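PDB 2I2L: SPbeta prophage-derived uncharacterized protein YopX from Bacillus subtilis, which is of unknown function, a homodimeric all-beta protein encoded by the SPbeta prophage and the namesake of the YopX family. Local coordinates for residues Thr3-Met13 / Asn49-Gly57; Ser89-Val97 / Tyr104-Val112. One frame throughout, in Å; residues are numbered along the deposited sequence.

Interaction 1 (Thr3-Met13 / Asn49-Gly57); sequences TAYRVWDGEQM and NRNAALMWG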
loop_
_atom_site.group_PDB
_atom_site.type_symbol
_atom_site.label_atom_id
_atom_site.label_comp_id
_atom_site.label_asym_id
_atom_site.label_seq_id
_atom_site.Cartn_x
_atom_site.Cartn_y
_atom_site.Cartn_z
ATOM N N THR B 3 -1.137 -0.428 -8.529
ATOM C CA THR B 3 -2.029 0.651 -8.891
ATOM C C THR B 3 -3.469 0.534 -8.424
ATOM O O THR B 3 -4.178 1.533 -8.367
ATOM C CB THR B 3 -1.963 0.860 -10.424
ATOM O OG1 THR B 3 -0.972 1.851 -10.712
ATOM C CG2 THR B 3 -3.300 1.289 -10.985
ATOM N N ALA B 4 -3.895 -0.674 -8.075
ATOM C CA ALA B 4 -5.273 -0.892 -7.622
ATOM C C ALA B 4 -5.696 0.008 -6.462
ATOM O O ALA B 4 -4.983 0.153 -5.463
ATOM C CB ALA B 4 -5.482 -2.357 -7.232
ATOM N N TYR B 5 -6.865 0.618 -6.620
ATOM C CA TYR B 5 -7.435 1.475 -5.591
ATOM C C TYR B 5 -8.929 1.582 -5.874
ATOM O O TYR B 5 -9.403 1.171 -6.943
ATOM C CB TYR B 5 -6.799 2.879 -5.607
ATOM C CG TYR B 5 -7.251 3.744 -6.753
ATOM C CD1 TYR B 5 -6.572 3.732 -7.959
ATOM C CD2 TYR B 5 -8.427 4.499 -6.662
ATOM C CE1 TYR B 5 -7.050 4.436 -9.062
ATOM C CE2 TYR B 5 -8.918 5.200 -7.749
ATOM C CZ TYR B 5 -8.226 5.162 -8.955
ATOM O OH TYR B 5 -8.723 5.798 -10.077
ATOM N N ARG B 6 -9.656 2.110 -4.896
ATOM C CA ARG B 6 -11.096 2.336 -4.997
ATOM C C ARG B 6 -11.400 3.563 -4.137
ATOM O O ARG B 6 -10.773 3.773 -3.098
ATOM C CB ARG B 6 -11.894 1.118 -4.482
ATOM C CG ARG B 6 -11.371 0.547 -3.176
ATOM C CD ARG B 6 -12.464 0.237 -2.159
ATOM N NE ARG B 6 -12.892 -1.162 -2.161
ATOM C CZ ARG B 6 -12.999 -1.911 -1.061
ATOM N NH1 ARG B 6 -12.709 -1.405 0.138
ATOM N NH2 ARG B 6 -13.392 -3.175 -1.157
ATOM N N VAL B 7 -12.328 4.397 -4.584
ATOM C CA VAL B 7 -12.696 5.564 -3.799
ATOM C C VAL B 7 -14.184 5.586 -3.544
ATOM O O VAL B 7 -14.995 5.317 -4.434
ATOM C CB VAL B 7 -12.319 6.894 -4.482
ATOM C CG1 VAL B 7 -10.822 7.063 -4.517
ATOM C CG2 VAL B 7 -12.882 6.930 -5.865
ATOM N N TRP B 8 -14.524 5.881 -2.299
ATOM C CA TRP B 8 -15.905 6.001 -1.872
ATOM C C TRP B 8 -16.119 7.509 -1.953
ATOM O O TRP B 8 -15.407 8.269 -1.291
ATOM C CB TRP B 8 -16.035 5.521 -0.432
ATOM C CG TRP B 8 -17.404 5.652 0.143
ATOM C CD1 TRP B 8 -17.760 6.369 1.251
ATOM C CD2 TRP B 8 -18.587 4.975 -0.291
ATOM N NE1 TRP B 8 -19.090 6.171 1.542
ATOM C CE2 TRP B 8 -19.624 5.316 0.611
ATOM C CE3 TRP B 8 -18.877 4.104 -1.354
ATOM C CZ2 TRP B 8 -20.921 4.823 0.488
ATOM C CZ3 TRP B 8 -20.178 3.610 -1.475
ATOM C CH2 TRP B 8 -21.179 3.972 -0.557
ATOM N N ASP B 9 -17.065 7.947 -2.781
ATOM C CA ASP B 9 -17.324 9.372 -2.944
ATOM C C ASP B 9 -18.464 9.849 -2.061
ATOM O O ASP B 9 -18.942 10.971 -2.226
ATOM C CB ASP B 9 -17.676 9.684 -4.389
ATOM C CG ASP B 9 -19.018 9.125 -4.785
ATOM O OD1 ASP B 9 -19.485 9.423 -5.904
ATOM O OD2 ASP B 9 -19.611 8.382 -3.974
ATOM N N GLY B 10 -18.904 8.998 -1.136
ATOM C CA GLY B 10 -19.994 9.364 -0.244
ATOM C C GLY B 10 -21.272 8.589 -0.527
ATOM O O GLY B 10 -21.973 8.166 0.393
ATOM N N GLU B 11 -21.571 8.389 -1.805
ATOM C CA GLU B 11 -22.773 7.670 -2.198
ATOM C C GLU B 11 -22.458 6.337 -2.885
ATOM O O GLU B 11 -23.133 5.333 -2.646
ATOM C CB GLU B 11 -23.630 8.543 -3.124
ATOM C CG GLU B 11 -24.085 9.877 -2.523
ATOM C CD GLU B 11 -25.025 10.661 -3.454
ATOM O OE1 GLU B 11 -25.285 11.859 -3.189
ATOM O OE2 GLU B 11 -25.511 10.076 -4.452
ATOM N N GLN B 12 -21.434 6.316 -3.731
ATOM C CA GLN B 12 -21.081 5.085 -4.427
ATOM C C GLN B 12 -19.584 4.776 -4.418
ATOM O O GLN B 12 -18.756 5.650 -4.153
ATOM C CB GLN B 12 -21.601 5.141 -5.864
ATOM C CG GLN B 12 -21.238 6.413 -6.613
ATOM C CD GLN B 12 -21.813 6.437 -8.019
ATOM O OE1 GLN B 12 -23.027 6.405 -8.206
ATOM N NE2 GLN B 12 -20.938 6.491 -9.015
HETATM N N MSE B 13 -19.249 3.517 -4.699
HETATM C CA MSE B 13 -17.858 3.068 -4.721
HETATM C C MSE B 13 -17.310 3.102 -6.149
HETATM O O MSE B 13 -17.994 2.700 -7.092
HETATM C CB MSE B 13 -17.767 1.642 -4.170
HETATM C CG MSE B 13 -16.345 1.156 -3.952
HETATM SE SE MSE B 13 -15.476 2.014 -2.458
HETATM C CE MSE B 13 -15.952 0.746 -1.069
ATOM N N ASN B 49 -13.689 16.321 0.621
ATOM C CA ASN B 49 -14.953 15.776 1.088
ATOM C C ASN B 49 -14.583 14.706 2.116
ATOM O O ASN B 49 -14.215 13.582 1.759
ATOM C CB ASN B 49 -15.696 15.152 -0.086
ATOM C CG ASN B 49 -17.014 14.531 0.321
ATOM O OD1 ASN B 49 -17.122 13.916 1.387
ATOM N ND2 ASN B 49 -18.024 14.667 -0.538
ATOM N N ARG B 50 -14.672 15.057 3.396
ATOM C CA ARG B 50 -14.305 14.138 4.465
ATOM C C ARG B 50 -15.193 12.895 4.551
ATOM O O ARG B 50 -14.979 12.033 5.400
ATOM C CB ARG B 50 -14.283 14.882 5.803
ATOM N N ASN B 51 -16.198 12.807 3.689
ATOM C CA ASN B 51 -17.074 11.636 3.677
ATOM C C ASN B 51 -16.372 10.565 2.852
ATOM O O ASN B 51 -16.294 9.396 3.253
ATOM C CB ASN B 51 -18.428 11.961 3.027
ATOM C CG ASN B 51 -19.370 12.709 3.965
ATOM O OD1 ASN B 51 -19.012 13.749 4.529
ATOM N ND2 ASN B 51 -20.584 12.183 4.127
ATOM N N ALA B 52 -15.857 11.000 1.699
ATOM C CA ALA B 52 -15.141 10.155 0.737
ATOM C C ALA B 52 -13.840 9.588 1.292
ATOM O O ALA B 52 -13.231 10.168 2.192
ATOM C CB ALA B 52 -14.857 10.952 -0.527
ATOM N N ALA B 53 -13.414 8.460 0.736
ATOM C CA ALA B 53 -12.186 7.821 1.190
ATOM C C ALA B 53 -11.417 7.073 0.093
ATOM O O ALA B 53 -12.017 6.399 -0.755
ATOM C CB ALA B 53 -12.502 6.866 2.344
ATOM N N LEU B 54 -10.088 7.199 0.126
ATOM C CA LEU B 54 -9.195 6.534 -0.824
ATOM C C LEU B 54 -8.693 5.226 -0.181
ATOM O O LEU B 54 -8.074 5.249 0.884
ATOM C CB LEU B 54 -7.992 7.439 -1.140
ATOM C CG LEU B 54 -7.281 7.346 -2.504
ATOM C CD1 LEU B 54 -5.969 8.084 -2.441
ATOM C CD2 LEU B 54 -7.025 5.905 -2.891
HETATM N N MSE B 55 -8.965 4.093 -0.826
HETATM C CA MSE B 55 -8.521 2.787 -0.330
HETATM C C MSE B 55 -7.654 2.033 -1.356
HETATM O O MSE B 55 -8.089 1.734 -2.480
HETATM C CB MSE B 55 -9.724 1.935 0.036
HETATM C CG MSE B 55 -10.600 2.540 1.118
HETATM SE SE MSE B 55 -12.447 1.974 0.861
HETATM C CE MSE B 55 -12.885 3.205 -0.566
ATOM N N TRP B 56 -6.421 1.729 -0.964
ATOM C CA TRP B 56 -5.514 1.010 -1.846
ATOM C C TRP B 56 -5.757 -0.491 -1.834
ATOM O O TRP B 56 -6.354 -1.050 -0.899
ATOM C CB TRP B 56 -4.062 1.263 -1.454
ATOM C CG TRP B 56 -3.651 2.683 -1.560
ATOM C CD1 TRP B 56 -3.314 3.507 -0.535
ATOM C CD2 TRP B 56 -3.499 3.449 -2.763
ATOM N NE1 TRP B 56 -2.961 4.745 -1.019
ATOM C CE2 TRP B 56 -3.065 4.736 -2.383
ATOM C CE3 TRP B 56 -3.682 3.173 -4.119
ATOM C CZ2 TRP B 56 -2.808 5.748 -3.315
ATOM C CZ3 TRP B 56 -3.421 4.184 -5.047
ATOM C CH2 TRP B 56 -2.991 5.455 -4.634
ATOM N N GLY B 57 -5.277 -1.146 -2.881
ATOM C CA GLY B 57 -5.437 -2.577 -2.954
ATOM C C GLY B 57 -4.098 -3.276 -2.963
ATOM O O GLY B 57 -3.093 -2.690 -3.328
#

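Interaction 2 (Ser89-Val97 / Tyr104-Val112); sequences SDGVFQVDV and YDVTAVGWV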
loop_
_atom_site.group_PDB
_atom_site.type_symbol
_atom_site.label_atom_id
_atom_site.label_comp_id
_atom_site.label_asym_id
_atom_site.label_seq_id
_atom_site.Cartn_x
_atom_site.Cartn_y
_atom_site.Cartn_z
ATOM N N SER B 89 -2.651 -0.490 8.010
ATOM C CA SER B 89 -1.913 0.309 8.984
ATOM C C SER B 89 -0.501 -0.227 9.232
ATOM O O SER B 89 -0.296 -1.442 9.271
ATOM C CB SER B 89 -2.689 0.332 10.299
ATOM O OG SER B 89 -1.869 0.790 11.356
ATOM N N ASP B 90 0.461 0.682 9.401
ATOM C CA ASP B 90 1.857 0.312 9.666
ATOM C C ASP B 90 2.552 -0.445 8.541
ATOM O O ASP B 90 3.467 -1.236 8.791
ATOM C CB ASP B 90 1.958 -0.532 10.941
ATOM C CG ASP B 90 1.609 0.251 12.194
ATOM O OD1 ASP B 90 1.588 -0.372 13.275
ATOM O OD2 ASP B 90 1.359 1.475 12.103
ATOM N N GLY B 91 2.115 -0.212 7.309
ATOM C CA GLY B 91 2.732 -0.871 6.174
ATOM C C GLY B 91 2.270 -2.292 5.951
ATOM O O GLY B 91 2.886 -3.047 5.201
ATOM N N VAL B 92 1.184 -2.675 6.600
ATOM C CA VAL B 92 0.678 -4.023 6.412
ATOM C C VAL B 92 -0.840 -4.096 6.465
ATOM O O VAL B 92 -1.482 -3.451 7.289
ATOM C CB VAL B 92 1.329 -5.019 7.434
ATOM C CG1 VAL B 92 1.782 -4.275 8.679
ATOM C CG2 VAL B 92 0.355 -6.130 7.789
ATOM N N PHE B 93 -1.398 -4.854 5.525
ATOM C CA PHE B 93 -2.834 -5.076 5.437
ATOM C C PHE B 93 -3.115 -6.131 6.491
ATOM O O PHE B 93 -3.122 -7.328 6.203
ATOM C CB PHE B 93 -3.208 -5.609 4.051
ATOM C CG PHE B 93 -3.325 -4.542 3.010
ATOM C CD1 PHE B 93 -4.572 -4.139 2.548
ATOM C CD2 PHE B 93 -2.197 -3.904 2.521
ATOM C CE1 PHE B 93 -4.695 -3.104 1.613
ATOM C CE2 PHE B 93 -2.309 -2.866 1.587
ATOM C CZ PHE B 93 -3.562 -2.467 1.133
ATOM N N GLN B 94 -3.313 -5.684 7.724
ATOM C CA GLN B 94 -3.582 -6.593 8.823
ATOM C C GLN B 94 -5.071 -6.861 8.985
ATOM O O GLN B 94 -5.911 -6.093 8.507
ATOM C CB GLN B 94 -3.012 -6.015 10.113
ATOM C CG GLN B 94 -3.219 -4.517 10.252
ATOM C CD GLN B 94 -2.588 -3.960 11.508
ATOM O OE1 GLN B 94 -3.014 -4.268 12.619
ATOM N NE2 GLN B 94 -1.559 -3.137 11.337
ATOM N N VAL B 95 -5.384 -7.965 9.654
ATOM C CA VAL B 95 -6.763 -8.369 9.911
ATOM C C VAL B 95 -6.793 -9.128 11.231
ATOM O O VAL B 95 -5.883 -9.920 11.523
ATOM C CB VAL B 95 -7.304 -9.286 8.797
ATOM C CG1 VAL B 95 -6.465 -10.558 8.707
ATOM C CG2 VAL B 95 -8.758 -9.623 9.072
ATOM N N ASP B 96 -7.829 -8.887 12.031
ATOM C CA ASP B 96 -7.938 -9.557 13.323
ATOM C C ASP B 96 -8.067 -11.061 13.168
ATOM O O ASP B 96 -8.890 -11.544 12.395
ATOM C CB ASP B 96 -9.132 -9.029 14.113
ATOM C CG ASP B 96 -9.382 -9.828 15.381
ATOM O OD1 ASP B 96 -9.809 -10.999 15.270
ATOM O OD2 ASP B 96 -9.140 -9.292 16.487
ATOM N N VAL B 97 -7.243 -11.798 13.901
ATOM C CA VAL B 97 -7.282 -13.251 13.849
ATOM C C VAL B 97 -7.542 -13.790 15.243
ATOM O O VAL B 97 -7.574 -15.000 15.449
ATOM C CB VAL B 97 -5.953 -13.845 13.319
ATOM C CG1 VAL B 97 -5.934 -13.827 11.798
ATOM C CG2 VAL B 97 -4.784 -13.048 13.857
ATOM N N TYR B 104 -2.350 -15.559 17.833
ATOM C CA TYR B 104 -2.120 -14.301 17.130
ATOM C C TYR B 104 -3.332 -13.382 17.275
ATOM O O TYR B 104 -4.468 -13.827 17.143
ATOM C CB TYR B 104 -1.880 -14.553 15.637
ATOM C CG TYR B 104 -0.451 -14.844 15.251
ATOM C CD1 TYR B 104 0.600 -14.080 15.764
ATOM C CD2 TYR B 104 -0.152 -15.850 14.334
ATOM C CE1 TYR B 104 1.918 -14.313 15.373
ATOM C CE2 TYR B 104 1.161 -16.093 13.930
ATOM C CZ TYR B 104 2.194 -15.322 14.454
ATOM O OH TYR B 104 3.496 -15.556 14.063
ATOM N N ASP B 105 -3.100 -12.102 17.543
ATOM C CA ASP B 105 -4.210 -11.162 17.667
ATOM C C ASP B 105 -4.581 -10.639 16.289
ATOM O O ASP B 105 -5.747 -10.680 15.882
ATOM C CB ASP B 105 -3.836 -9.983 18.567
ATOM C CG ASP B 105 -4.370 -10.136 19.977
ATOM O OD1 ASP B 105 -5.541 -10.567 20.120
ATOM O OD2 ASP B 105 -3.627 -9.814 20.933
ATOM N N VAL B 106 -3.569 -10.138 15.588
ATOM C CA VAL B 106 -3.727 -9.602 14.243
ATOM C C VAL B 106 -2.550 -10.099 13.432
ATOM O O VAL B 106 -1.496 -10.405 13.985
ATOM C CB VAL B 106 -3.678 -8.072 14.232
ATOM C CG1 VAL B 106 -4.773 -7.510 15.108
ATOM C CG2 VAL B 106 -2.328 -7.606 14.714
ATOM N N THR B 107 -2.729 -10.180 12.122
ATOM C CA THR B 107 -1.653 -10.626 11.258
ATOM C C THR B 107 -1.895 -10.093 9.852
ATOM O O THR B 107 -2.936 -9.495 9.580
ATOM C CB THR B 107 -1.559 -12.174 11.252
ATOM O OG1 THR B 107 -0.426 -12.588 10.479
ATOM C CG2 THR B 107 -2.814 -12.785 10.668
ATOM N N ALA B 108 -0.922 -10.276 8.969
ATOM C CA ALA B 108 -1.063 -9.823 7.594
ATOM C C ALA B 108 -2.095 -10.713 6.921
ATOM O O ALA B 108 -2.025 -11.936 7.039
ATOM C CB ALA B 108 0.265 -9.932 6.871
ATOM N N VAL B 109 -3.049 -10.110 6.220
ATOM C CA VAL B 109 -4.081 -10.886 5.540
ATOM C C VAL B 109 -3.477 -11.920 4.592
ATOM O O VAL B 109 -4.044 -12.991 4.400
ATOM C CB VAL B 109 -5.056 -9.977 4.744
ATOM C CG1 VAL B 109 -4.306 -9.188 3.698
ATOM C CG2 VAL B 109 -6.144 -10.822 4.090
ATOM N N GLY B 110 -2.327 -11.607 4.003
ATOM C CA GLY B 110 -1.692 -12.552 3.099
ATOM C C GLY B 110 -0.860 -13.579 3.851
ATOM O O GLY B 110 -0.200 -14.435 3.259
ATOM N N TRP B 111 -0.892 -13.493 5.173
ATOM C CA TRP B 111 -0.125 -14.411 6.000
ATOM C C TRP B 111 -1.027 -15.278 6.868
ATOM O O TRP B 111 -0.544 -15.978 7.765
ATOM C CB TRP B 111 0.876 -13.643 6.884
ATOM C CG TRP B 111 2.029 -13.034 6.120
ATOM C CD1 TRP B 111 2.358 -13.259 4.807
ATOM C CD2 TRP B 111 3.019 -12.129 6.627
ATOM N NE1 TRP B 111 3.488 -12.552 4.470
ATOM C CE2 TRP B 111 3.915 -11.849 5.570
ATOM C CE3 TRP B 111 3.237 -11.528 7.871
ATOM C CZ2 TRP B 111 5.011 -10.990 5.720
ATOM C CZ3 TRP B 111 4.327 -10.676 8.022
ATOM C CH2 TRP B 111 5.199 -10.416 6.951
ATOM N N VAL B 112 -2.335 -15.225 6.614
ATOM C CA VAL B 112 -3.280 -16.049 7.367
ATOM C C VAL B 112 -2.889 -17.488 7.020
ATOM O O VAL B 112 -2.905 -17.881 5.845
ATOM C CB VAL B 112 -4.715 -15.759 6.928
#

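Interaction 1 (Thr3-Met13 / Asn49-Gly57)
Tyr5 pairs with Trp56 and Val7 with Leu54 where strand 5-8 runs antiparallel to strand 53-56, two inner strands of a four-stranded antiparallel sheet; the short segments meet at 160°, with their axes 4.7 Å apart at closest approach. Backbone bonds form the ladder. Arg6 and Met55 make a hydrogen-bonded pair, Arg6 N giving to Met55 O and Met55 N to Arg6 O, both at 2.9 Å. Trp8 N reaches Ala53 O, and near the other end Gly57 N gives to Ala4 O.

The apolar contacts fall on two faces. On that of Tyr5, Val7, Leu54 and Trp56, the Tyr5 CB rests 3.5 Å from Trp56 CE3, while Leu54 CD2 lies over the centre of the indole. Bulky flat and branched groups suit this side, which packs against Leu23 and Leu33; Trp56 also gives its NE1 hydrogen to Asn2 O of the second subunit.

The opposite face is built round the selenomethionine Met55. Its flexible chain bends at chi3 (-79°), bringing CE to 3.4 Å from Met13 SE, the two side chains meeting tip to tip, and to 3.9 Å from Trp8 CB. Arg6 suits this face because its CD packs on Met55 CE and SE, the two side chains crossing obliquely, while its polar end bonds through NE to Tyr15 OH. Met55 SE sits at the guanidinium edge and Met13 CE over one of its faces.

Beyond the strand, Asp9 shapes the turn as an Asx motif: its OD2 accepts from Glu11 N above the carboxylate plane and, on the syn side, from Gln12 N at 2.8 Å.

Interaction 2 (Ser89-Val97 / Tyr104-Val112)
Val97 and Thr107 interlock near the loop end of a beta hairpin, their side chains crossing at about a right angle: Val97 CG1 comes to 3.5 Å from Thr107 CG2. The other Val97 methyl, CG2, lies 3.7 Å from Tyr104 CB, so one branched residue fills the hollow between Tyr104, just before strand 106-108, and Thr107 on it. Thr107 suits the spot because CG2, set between its backbone N and carbonyl carbon, offers a methyl to the valine.

Further along, Val109 CG1 is the bump, pressed to 3.8 Å from Phe93 CB, and Val95 CG1 nestles beside the Val109 backbone and CB. Small Ala108 accepts Val92 CG2 at 3.9 Å. Gln94 and Val106 lie side by side, pointing the same way, with Gln94 OE1 beside Val106 CG2, while the extended Gln94 chain carries its amide to Ser89 O, where NE2 gives a hydrogen and braces the type I' turn 89-92.

Between the side chains run four backbone bonds, among them Val109 N to Phe93 O at 2.8 Å, almost straight at 175°, and Val97 N to Asp105 O. Across the pair, then, main-chain hydrogen bonds set the register and hold the strands, and methyl groups fill in between them, without salt bridges.

In the fold
Interaction 1 closes before interaction 2 opens along the chain, and their centres stand 21 Å apart on opposite sides of the chain's centre. Each belongs to its own antiparallel sheet: 3-13 and 49-57 join inner strands of a four-stranded sheet, whereas 89-97 and 104-112 form the hairpin whose strand 106-108 lies at one margin, within the chain, of a five-stranded sheet. The two still meet, since Trp56 O packs 3.6 Å from Phe93 CE1, and the Phe93 ring touches the Trp56-Gly57 backbone. Both also touch the second subunit, through Trp56 in one case and Val92 and Trp111 in the other, so the dimer interface draws on both sheets.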